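PDB 4ATO: endoribonuclease ToxN from Bacillus thuringiensis, which cleaves RNA within A-rich sequences as the toxin of a type III toxin-antitoxin system and is inhibited by the ToxI RNA pseudoknot. Local coordinates for residues A[8-20]-A[88-100]. Sequence-based numbering, arbitrary orientation.
Sequences KFHTISTEYIDYL and IPVPEKECKEIDI. With nucleotides of chain B.
Strand 9-12 pairs antiparallel with strand 95-97, outermost on its side of the antiparallel sheet within this chain. T11 and K96 form the hydrogen-bonded pair. T11 N gives to K96 O and K96 N to T11 O, each at 3.0 Å. H10 with E97 and I12 with C95 are the non-hydrogen-bonded pairs, their side chains on the face opposite to those of T11 and K96. There C95 SG lies oblique to the H10 ring, 4.0 Å from CD2. At the end of the pairing, I98 N donates a hydrogen bond to F9 O.

Beyond that bond the two segments hydrogen-bond the base of U10 of chain B, the antitoxin RNA. F9 N donates to U10 O4 (2.7 Å), U10 N3 to I98 O, and I100 N to U10 O2. All three polar groups of the uracil edge are thus held by backbone atoms, a pattern consistent with recognition of uracil. The I100 side chain packs against the base near C2 and also meets the edge of the F9 ring.

The other end of the pairing joins a helix start to a type I turn, P91 to E94. S13 N bonds to E94 O, and S13 OG donates to the anti lone pair of E94 OE1 (2.6 Å). S13 OG also accepts a weak N-cap bond from Y16 N. Y169 holds the second carboxylate oxygen of E94.

Y16 reaches across to residues 89-91 because chi1 of -175° sets its ring opposite the backbone N. P91 CD sits over one ring face, 3.7 Å from the centroid, in a CH-pi contact. Y16 OH donates to P89 O (3.0 Å), which lies at the ring edge. V90 CG2 touches both Y16 CE2 and I12 CG1. Further along helix 14-23, I17 CD1 meets I88 CD1 at 3.6 Å, and L20 CD1 packs on I88 CB.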
# COMPACT_ATOMS: atom_id res chain seq x y z
N LYS A 8 6.80 10.10 23.76
CA LYS A 8 7.55 11.13 24.48
C LYS A 8 8.75 10.48 25.14
O LYS A 8 8.63 9.42 25.74
CB LYS A 8 6.69 11.78 25.57
CG LYS A 8 5.56 12.65 25.05
CD LYS A 8 6.09 13.71 24.10
CE LYS A 8 4.99 14.66 23.66
NZ LYS A 8 5.49 15.60 22.61
N PHE A 9 9.91 11.12 25.00
CA PHE A 9 11.11 10.69 25.69
C PHE A 9 11.14 11.25 27.11
O PHE A 9 10.53 12.28 27.37
CB PHE A 9 12.36 11.15 24.94
CG PHE A 9 12.57 10.49 23.61
CD1 PHE A 9 12.84 9.14 23.52
CD2 PHE A 9 12.52 11.23 22.44
CE1 PHE A 9 13.04 8.53 22.30
CE2 PHE A 9 12.72 10.62 21.21
CZ PHE A 9 12.98 9.27 21.14
N HIS A 10 11.86 10.59 28.00
CA HIS A 10 12.03 11.07 29.36
C HIS A 10 13.39 10.68 29.91
O HIS A 10 13.97 9.67 29.48
CB HIS A 10 10.97 10.49 30.30
CG HIS A 10 9.57 10.84 29.92
ND1 HIS A 10 8.88 10.21 28.91
CD2 HIS A 10 8.72 11.76 30.43
CE1 HIS A 10 7.67 10.72 28.81
NE2 HIS A 10 7.55 11.67 29.72
N THR A 11 13.90 11.46 30.85
CA THR A 11 14.98 11.01 31.72
C THR A 11 14.37 10.68 33.08
O THR A 11 13.36 11.26 33.47
CB THR A 11 16.05 12.07 31.90
OG1 THR A 11 15.45 13.27 32.38
CG2 THR A 11 16.76 12.35 30.57
N ILE A 12 14.98 9.74 33.79
CA ILE A 12 14.48 9.34 35.09
C ILE A 12 15.54 9.66 36.16
O ILE A 12 16.73 9.50 35.92
CB ILE A 12 14.06 7.85 35.09
CG1 ILE A 12 12.72 7.68 34.37
CG2 ILE A 12 13.87 7.33 36.51
CD1 ILE A 12 12.80 7.62 32.89
N SER A 13 15.09 10.13 37.32
CA SER A 13 16.02 10.56 38.36
C SER A 13 16.82 9.36 38.85
O SER A 13 16.28 8.26 39.02
CB SER A 13 15.28 11.23 39.53
OG SER A 13 14.60 10.28 40.33
N THR A 14 18.11 9.57 39.07
CA THR A 14 18.99 8.48 39.46
C THR A 14 18.64 7.97 40.85
O THR A 14 18.93 6.83 41.19
CB THR A 14 20.46 8.90 39.41
OG1 THR A 14 20.70 9.86 40.45
CG2 THR A 14 20.77 9.52 38.07
N GLU A 15 18.03 8.83 41.65
CA GLU A 15 17.58 8.43 42.98
C GLU A 15 16.55 7.32 42.85
O GLU A 15 16.66 6.28 43.50
CB GLU A 15 16.97 9.60 43.74
CG GLU A 15 17.94 10.40 44.58
CD GLU A 15 17.26 11.06 45.77
OE1 GLU A 15 16.09 10.72 46.04
OE2 GLU A 15 17.89 11.91 46.43
N TYR A 16 15.55 7.55 42.00
CA TYR A 16 14.49 6.56 41.84
C TYR A 16 15.01 5.29 41.17
O TYR A 16 14.57 4.19 41.50
CB TYR A 16 13.29 7.14 41.09
CG TYR A 16 12.13 6.18 41.01
CD1 TYR A 16 11.28 6.00 42.10
CD2 TYR A 16 11.89 5.44 39.86
CE1 TYR A 16 10.22 5.11 42.04
CE2 TYR A 16 10.83 4.56 39.79
CZ TYR A 16 10.00 4.39 40.87
OH TYR A 16 8.95 3.50 40.79
N ILE A 17 15.94 5.44 40.23
CA ILE A 17 16.51 4.27 39.56
C ILE A 17 17.26 3.39 40.56
O ILE A 17 17.06 2.17 40.61
CB ILE A 17 17.45 4.67 38.41
CG1 ILE A 17 16.66 5.21 37.22
CG2 ILE A 17 18.33 3.50 37.97
CD1 ILE A 17 15.91 4.13 36.42
N ASP A 18 18.11 4.02 41.37
CA ASP A 18 18.88 3.30 42.39
C ASP A 18 17.94 2.66 43.41
O ASP A 18 18.20 1.57 43.91
CB ASP A 18 19.85 4.25 43.10
CG ASP A 18 20.98 4.70 42.19
OD1 ASP A 18 21.18 4.08 41.12
OD2 ASP A 18 21.66 5.69 42.55
N TYR A 19 16.86 3.36 43.70
CA TYR A 19 15.86 2.86 44.63
C TYR A 19 15.20 1.62 44.03
O TYR A 19 14.96 0.65 44.74
CB TYR A 19 14.84 3.95 44.92
CG TYR A 19 13.55 3.47 45.54
CD1 TYR A 19 13.46 3.26 46.91
CD2 TYR A 19 12.42 3.26 44.77
CE1 TYR A 19 12.28 2.84 47.49
CE2 TYR A 19 11.24 2.84 45.33
CZ TYR A 19 11.17 2.63 46.69
OH TYR A 19 9.98 2.21 47.25
N LEU A 20 14.93 1.64 42.73
CA LEU A 20 14.36 0.46 42.09
C LEU A 20 15.36 -0.70 42.03
O LEU A 20 15.00 -1.84 42.34
CB LEU A 20 13.82 0.77 40.69
CG LEU A 20 12.47 1.49 40.54
CD1 LEU A 20 12.01 1.40 39.08
CD2 LEU A 20 11.39 0.95 41.47
N ILE A 88 10.20 -0.07 33.18
CA ILE A 88 9.99 0.18 34.60
C ILE A 88 8.82 1.13 34.84
O ILE A 88 8.52 1.99 34.00
CB ILE A 88 11.24 0.78 35.28
CG1 ILE A 88 11.67 2.08 34.60
CG2 ILE A 88 12.39 -0.21 35.28
CD1 ILE A 88 12.76 2.82 35.35
N PRO A 89 8.13 0.96 35.98
CA PRO A 89 7.07 1.89 36.38
C PRO A 89 7.71 3.05 37.11
O PRO A 89 8.61 2.82 37.92
CB PRO A 89 6.24 1.05 37.35
CG PRO A 89 7.24 0.13 37.99
CD PRO A 89 8.27 -0.17 36.93
N VAL A 90 7.30 4.28 36.81
CA VAL A 90 7.91 5.47 37.40
C VAL A 90 6.83 6.50 37.75
O VAL A 90 5.94 6.75 36.95
CB VAL A 90 8.94 6.11 36.43
CG1 VAL A 90 9.62 7.32 37.06
CG2 VAL A 90 9.99 5.11 36.00
N PRO A 91 6.92 7.10 38.95
CA PRO A 91 5.99 8.18 39.33
C PRO A 91 6.34 9.48 38.62
O PRO A 91 7.51 9.69 38.29
CB PRO A 91 6.18 8.31 40.85
CG PRO A 91 7.55 7.79 41.10
CD PRO A 91 7.80 6.72 40.07
N GLU A 92 5.35 10.33 38.38
CA GLU A 92 5.54 11.49 37.51
C GLU A 92 6.46 12.57 38.06
O GLU A 92 6.90 13.47 37.34
CB GLU A 92 4.19 12.09 37.09
CG GLU A 92 3.24 12.40 38.23
CD GLU A 92 1.82 12.67 37.76
OE1 GLU A 92 1.49 12.31 36.60
OE2 GLU A 92 1.02 13.24 38.54
N LYS A 93 6.78 12.48 39.35
CA LYS A 93 7.71 13.43 39.95
C LYS A 93 9.15 12.98 39.76
O LYS A 93 10.08 13.78 39.87
CB LYS A 93 7.40 13.67 41.43
CG LYS A 93 6.61 12.56 42.11
CD LYS A 93 5.11 12.77 41.95
CE LYS A 93 4.36 11.44 41.95
NZ LYS A 93 2.95 11.63 41.50
N GLU A 94 9.35 11.70 39.45
CA GLU A 94 10.71 11.20 39.27
C GLU A 94 11.13 11.11 37.81
O GLU A 94 12.14 10.49 37.48
CB GLU A 94 10.92 9.87 40.00
CG GLU A 94 10.69 9.93 41.52
CD GLU A 94 11.50 11.02 42.19
OE1 GLU A 94 12.69 11.19 41.86
OE2 GLU A 94 10.93 11.71 43.07
N CYS A 95 10.36 11.75 36.92
CA CYS A 95 10.74 11.78 35.51
C CYS A 95 10.55 13.16 34.87
O CYS A 95 9.61 13.89 35.19
CB CYS A 95 10.00 10.71 34.71
SG CYS A 95 8.29 11.08 34.37
N LYS A 96 11.46 13.51 33.97
CA LYS A 96 11.40 14.78 33.26
C LYS A 96 11.24 14.55 31.76
O LYS A 96 11.87 13.67 31.18
CB LYS A 96 12.65 15.60 33.53
CG LYS A 96 12.63 16.97 32.88
CD LYS A 96 11.39 17.77 33.30
CE LYS A 96 11.15 18.95 32.37
NZ LYS A 96 12.37 19.80 32.25
N GLU A 97 10.38 15.35 31.13
CA GLU A 97 10.17 15.29 29.70
C GLU A 97 11.39 15.87 28.97
O GLU A 97 11.96 16.86 29.41
CB GLU A 97 8.90 16.05 29.34
CG GLU A 97 8.80 16.54 27.91
CD GLU A 97 8.13 15.55 26.99
OE1 GLU A 97 8.84 14.69 26.44
OE2 GLU A 97 6.89 15.64 26.82
N ILE A 98 11.80 15.25 27.87
CA ILE A 98 12.92 15.78 27.09
C ILE A 98 12.45 16.68 25.95
O ILE A 98 11.66 16.28 25.10
CB ILE A 98 13.78 14.66 26.50
CG1 ILE A 98 14.51 13.92 27.62
CG2 ILE A 98 14.79 15.22 25.51
CD1 ILE A 98 15.28 12.72 27.13
N ASP A 99 12.96 17.91 25.95
CA ASP A 99 12.70 18.88 24.90
C ASP A 99 13.83 18.75 23.87
O ASP A 99 14.94 19.21 24.10
CB ASP A 99 12.69 20.29 25.51
CG ASP A 99 12.31 21.38 24.50
OD1 ASP A 99 12.30 21.13 23.28
OD2 ASP A 99 12.03 22.50 24.95
N ILE A 100 13.53 18.11 22.74
CA ILE A 100 14.54 17.83 21.74
C ILE A 100 15.17 19.10 21.17
O ILE A 100 16.37 19.15 20.90
CB ILE A 100 13.97 16.90 20.62
CG1 ILE A 100 13.57 15.54 21.22
CG2 ILE A 100 14.96 16.76 19.46
CD1 ILE A 100 13.09 14.50 20.22
P U B 10 4.69 15.82 15.98
OP1 U B 10 4.96 14.36 16.03
OP2 U B 10 3.45 16.34 16.60
O5' U B 10 5.94 16.63 16.53
C5' U B 10 6.36 16.49 17.88
C4' U B 10 7.36 17.55 18.26
O4' U B 10 7.75 17.35 19.64
C3' U B 10 8.65 17.55 17.45
O3' U B 10 9.18 18.88 17.39
C2' U B 10 9.56 16.68 18.31
O2' U B 10 10.94 16.88 18.09
C1' U B 10 9.14 17.12 19.72
N1 U B 10 9.38 16.12 20.76
C2 U B 10 10.21 16.48 21.81
O2 U B 10 10.75 17.57 21.89
N3 U B 10 10.38 15.54 22.79
C4 U B 10 9.83 14.27 22.80
O4 U B 10 10.09 13.52 23.74
C5 U B 10 8.98 13.97 21.68
C6 U B 10 8.78 14.88 20.73